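Local atomic coordinates of 2-Cys Peroxiredoxin (Plasmodium vivax SaI-1, PDB entry 2I81), a protein that probably reduces hydrogen peroxide and organic hydroperoxides through reactive cysteine thiols, as other 2-Cys peroxiredoxins do. Residues P69-A74 with S141-V146; F145-M150 with R173-I178. One frame throughout, in Å; residues are numbered along the deposited sequence.

Contact 1 of 2, residues P69-A74 with S141-V146; sequences PSEIIA and SLRAFV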
# COMPACT_ATOMS: atom_id res chain seq x y z
N PRO A 69 42.08 7.42 21.91
CA PRO A 69 42.84 7.01 23.10
C PRO A 69 43.05 8.16 24.08
O PRO A 69 42.98 7.95 25.29
CB PRO A 69 44.18 6.54 22.54
CG PRO A 69 44.28 7.12 21.20
CD PRO A 69 42.88 7.25 20.68
N SER A 70 43.28 9.36 23.56
CA SER A 70 43.47 10.55 24.39
C SER A 70 42.22 10.86 25.22
O SER A 70 42.33 11.33 26.35
CB SER A 70 43.87 11.76 23.54
OG SER A 70 42.78 12.27 22.79
N GLU A 71 41.05 10.59 24.65
CA GLU A 71 39.78 10.80 25.36
C GLU A 71 39.55 9.73 26.42
O GLU A 71 39.18 10.05 27.55
CB GLU A 71 38.61 10.82 24.37
CG GLU A 71 38.69 11.95 23.35
CD GLU A 71 37.53 11.94 22.38
OE1 GLU A 71 36.85 12.99 22.26
OE2 GLU A 71 37.28 10.90 21.73
N ILE A 72 39.77 8.48 26.04
CA ILE A 72 39.59 7.34 26.94
C ILE A 72 40.50 7.45 28.16
O ILE A 72 40.07 7.21 29.29
CB ILE A 72 39.80 5.99 26.20
CG1 ILE A 72 38.73 5.82 25.11
CG2 ILE A 72 39.75 4.81 27.17
CD1 ILE A 72 39.10 4.86 24.01
N ILE A 73 41.75 7.84 27.93
CA ILE A 73 42.73 8.02 29.01
C ILE A 73 42.37 9.23 29.89
O ILE A 73 42.48 9.15 31.11
CB ILE A 73 44.18 8.12 28.47
CG1 ILE A 73 44.62 6.78 27.88
CG2 ILE A 73 45.15 8.55 29.56
CD1 ILE A 73 45.75 6.87 26.87
N ALA A 74 41.94 10.32 29.26
CA ALA A 74 41.53 11.52 29.99
C ALA A 74 40.32 11.27 30.90
O ALA A 74 40.27 11.79 32.02
CB ALA A 74 41.24 12.67 29.04
N SER A 141 30.69 5.02 15.01
CA SER A 141 29.91 5.99 15.78
C SER A 141 30.66 7.31 15.92
O SER A 141 31.89 7.33 16.03
CB SER A 141 29.55 5.43 17.16
OG SER A 141 30.71 5.24 17.96
N LEU A 142 29.92 8.42 15.93
CA LEU A 142 30.50 9.74 16.15
C LEU A 142 30.89 9.91 17.62
O LEU A 142 30.47 9.12 18.47
CB LEU A 142 29.50 10.84 15.75
CG LEU A 142 29.21 11.05 14.26
CD1 LEU A 142 27.85 11.70 14.07
CD2 LEU A 142 30.29 11.89 13.59
N ARG A 143 31.71 10.92 17.91
CA ARG A 143 32.12 11.19 19.29
C ARG A 143 30.96 11.79 20.07
O ARG A 143 30.69 12.99 19.98
CB ARG A 143 33.32 12.13 19.33
CG ARG A 143 34.56 11.50 18.80
CD ARG A 143 35.72 12.46 18.77
NE ARG A 143 36.66 12.04 17.74
CZ ARG A 143 37.44 10.97 17.82
NH1 ARG A 143 37.43 10.19 18.90
NH2 ARG A 143 38.25 10.67 16.82
N ALA A 144 30.28 10.95 20.85
CA ALA A 144 29.06 11.39 21.52
C ALA A 144 29.06 11.17 23.03
O ALA A 144 29.52 10.14 23.52
CB ALA A 144 27.85 10.71 20.89
N PHE A 145 28.55 12.17 23.75
CA PHE A 145 28.24 12.03 25.16
C PHE A 145 26.75 11.88 25.33
O PHE A 145 25.97 12.67 24.80
CB PHE A 145 28.72 13.25 25.96
CG PHE A 145 30.17 13.20 26.34
CD1 PHE A 145 30.88 14.38 26.51
CD2 PHE A 145 30.83 11.99 26.53
CE1 PHE A 145 32.23 14.36 26.88
CE2 PHE A 145 32.17 11.96 26.89
CZ PHE A 145 32.87 13.14 27.07
N VAL A 146 26.35 10.85 26.07
CA VAL A 146 24.95 10.68 26.46
C VAL A 146 24.90 10.52 27.97
O VAL A 146 25.43 9.55 28.52
CB VAL A 146 24.29 9.46 25.77
CG1 VAL A 146 22.83 9.33 26.20
CG2 VAL A 146 24.37 9.58 24.25
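Arg143 reaches from strand 140-148 to Glu71 on helix 67-77, and the pair forms a buried salt bridge. From CB the arginine chain sets off beside its own backbone N, with CG anti to the carbonyl carbon (chi1 -68°), and runs extended as far as NE. Along the way CG passes 4.0 Å from Glu71 OE2, and CD meets both carboxylate oxygens, lying 3.7 Å from Glu71 OE1 and equally far from Glu71 OE2. The PxxxTxxC sequence, the peroxiredoxin signature, runs from Pro61 into the first turn of the helix that carries Glu71, where Cys68 is probably the peroxidatic cysteine; Arg143 also packs on Val67 and Cys68, consistent with a place in the active-site wall. At the tip, Arg143 NH1 donates to Glu71 OE2 at 2.9 Å, with a bent N-H...O angle of 130°. The donor stands above the carboxylate plane, and the two flat groups are turned 72° apart, so the bridge rests on one nitrogen and one oxygen instead of a paired, coplanar fork. Glu71 OE2 also takes a salt bridge from Arg166 NH2, while Arg143 NH2 turns to the backbone O of Leu162.

Contact 2 of 2, residues F145-M150 with R173-I178; sequences FVLIDM and RIIDAI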
# COMPACT_ATOMS: atom_id res chain seq x y z
N PHE A 145 28.55 12.17 23.75
CA PHE A 145 28.24 12.03 25.16
C PHE A 145 26.75 11.88 25.33
O PHE A 145 25.97 12.67 24.80
CB PHE A 145 28.72 13.25 25.96
CG PHE A 145 30.17 13.20 26.34
CD1 PHE A 145 30.88 14.38 26.51
CD2 PHE A 145 30.83 11.99 26.53
CE1 PHE A 145 32.23 14.36 26.88
CE2 PHE A 145 32.17 11.96 26.89
CZ PHE A 145 32.87 13.14 27.07
N VAL A 146 26.35 10.85 26.07
CA VAL A 146 24.95 10.68 26.46
C VAL A 146 24.90 10.52 27.97
O VAL A 146 25.43 9.55 28.52
CB VAL A 146 24.29 9.46 25.77
CG1 VAL A 146 22.83 9.33 26.20
CG2 VAL A 146 24.37 9.58 24.25
N LEU A 147 24.28 11.49 28.63
CA LEU A 147 24.11 11.43 30.08
C LEU A 147 22.70 10.97 30.43
O LEU A 147 21.72 11.65 30.13
CB LEU A 147 24.44 12.78 30.73
CG LEU A 147 24.57 12.82 32.25
CD1 LEU A 147 25.56 11.78 32.78
CD2 LEU A 147 24.99 14.21 32.68
N ILE A 148 22.62 9.81 31.07
CA ILE A 148 21.35 9.21 31.43
C ILE A 148 21.21 9.26 32.95
O ILE A 148 22.11 8.83 33.67
CB ILE A 148 21.26 7.74 30.92
CG1 ILE A 148 21.53 7.69 29.41
CG2 ILE A 148 19.91 7.13 31.25
CD1 ILE A 148 22.02 6.34 28.90
N ASP A 149 20.09 9.80 33.43
CA ASP A 149 19.87 9.90 34.87
C ASP A 149 19.40 8.58 35.48
O ASP A 149 19.27 7.57 34.77
CB ASP A 149 18.94 11.08 35.23
CG ASP A 149 17.52 10.91 34.70
OD1 ASP A 149 17.08 9.77 34.42
OD2 ASP A 149 16.82 11.93 34.57
N MET A 150 19.15 8.59 36.79
CA MET A 150 18.79 7.38 37.51
C MET A 150 17.40 6.85 37.16
O MET A 150 17.07 5.70 37.46
CB MET A 150 18.92 7.59 39.03
CG MET A 150 20.36 7.66 39.51
SD MET A 150 20.54 7.59 41.30
CE MET A 150 19.95 9.22 41.78
N ARG A 173 30.79 19.41 34.72
CA ARG A 173 29.99 20.60 35.01
C ARG A 173 28.51 20.33 34.70
O ARG A 173 27.63 20.73 35.46
CB ARG A 173 30.49 21.81 34.22
CG ARG A 173 29.84 23.13 34.62
CD ARG A 173 30.07 24.23 33.58
NE ARG A 173 29.31 24.01 32.35
CZ ARG A 173 28.05 24.39 32.15
NH1 ARG A 173 27.37 25.01 33.11
NH2 ARG A 173 27.46 24.14 30.99
N ILE A 174 28.27 19.66 33.57
CA ILE A 174 26.93 19.26 33.15
C ILE A 174 26.29 18.33 34.19
O ILE A 174 25.14 18.54 34.59
CB ILE A 174 26.94 18.58 31.74
CG1 ILE A 174 27.32 19.58 30.64
CG2 ILE A 174 25.61 17.89 31.43
CD1 ILE A 174 26.37 20.77 30.47
N ILE A 175 27.05 17.32 34.63
CA ILE A 175 26.62 16.39 35.67
C ILE A 175 26.29 17.15 36.96
O ILE A 175 25.27 16.89 37.59
CB ILE A 175 27.69 15.29 35.96
CG1 ILE A 175 27.89 14.40 34.73
CG2 ILE A 175 27.29 14.43 37.16
CD1 ILE A 175 29.20 13.62 34.73
N ASP A 176 27.17 18.08 37.33
CA ASP A 176 26.96 18.92 38.51
C ASP A 176 25.69 19.77 38.42
O ASP A 176 24.97 19.90 39.40
CB ASP A 176 28.18 19.83 38.75
CG ASP A 176 29.36 19.08 39.35
OD1 ASP A 176 29.16 17.98 39.92
OD2 ASP A 176 30.49 19.59 39.27
N ALA A 177 25.43 20.32 37.23
CA ALA A 177 24.26 21.16 37.00
C ALA A 177 22.95 20.37 37.08
O ALA A 177 21.97 20.85 37.65
CB ALA A 177 24.37 21.88 35.66
N ILE A 178 22.95 19.17 36.50
CA ILE A 178 21.79 18.28 36.51
C ILE A 178 21.47 17.80 37.92
O ILE A 178 20.31 17.80 38.34
CB ILE A 178 21.99 17.07 35.55
CG1 ILE A 178 22.00 17.56 34.10
CG2 ILE A 178 20.88 16.03 35.74
CD1 ILE A 178 22.65 16.61 33.13
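Leu147 lays its CD2 methyl against three isoleucines of helix 168-184, Ile174, Ile175 and Ile178, and this one methyl makes the closest approach to each of them. The leucine points toward the helix; with CG opposite the backbone N (chi1 -169°), its branched end is carried out from the strand and into the helix surface. Leu147 CD2 and Ile178 CD1 meet tip to tip at 3.4 Å, a tight approach for two methyls. Ile175 lies across the leucine at about a right angle, its CG1 3.6 Å from Leu147 CD2 and 4.0 Å from Leu147 CD1, so both leucine methyls bear on the same methylene. Ile174 takes part differently: its CG2 branch touches Leu147 CD2 at 3.9 Å, while the delta end leads away.

Strand 145-148 and helix segment 173-178 run nearly parallel, 23° between their directions, with their axes 10.6 Å apart. This is the strand-strand-helix end of a thioredoxin-like fold: strand 140-148 turns back as strand 154-160, and helix 168-184 then packs over the sheet. Asp149 holds the start of that turn by accepting a hydrogen bond from Ile153 N, and its other oxygen binds Gln155 NE2. Neighbouring strands complete the floor, Leu56 reaching Ile175 and the His156 side chain touching both Leu147 and Ile174. On the second subunit, Ile164 packs on Ile178 and Asn160 on Ile174, so two of the three isoleucines, Ile174 and Ile178, also face the subunit interface.

Between the two segments the contact is made by carbon atoms alone, which implies that the helix is seated here by close fit and the burial of apolar surface, and that no directional polar bond fixes its rotation at this point.

Following strands 31-35, 41-45 and 54-59, the chain enters helix 67-77, where contact 1 begins; it then runs through 66 residues containing strands 87-93 and 119-122 before contact 1 closes this long loop on strand 140-148. Contact 2 starts on that same strand, sharing Phe145 and Val146, and closes a much shorter loop of 22 residues that includes the return strand 154-160. The two loops therefore follow one another along the chain, overlapping only on the common strand, with contact centres about 15 Å apart. Strand 140-148 thus joins helix 67-77 near its beginning to helix 168-184 near its end, one join being ionic and the other apolar. Both contacts also lie within reach of the second subunit.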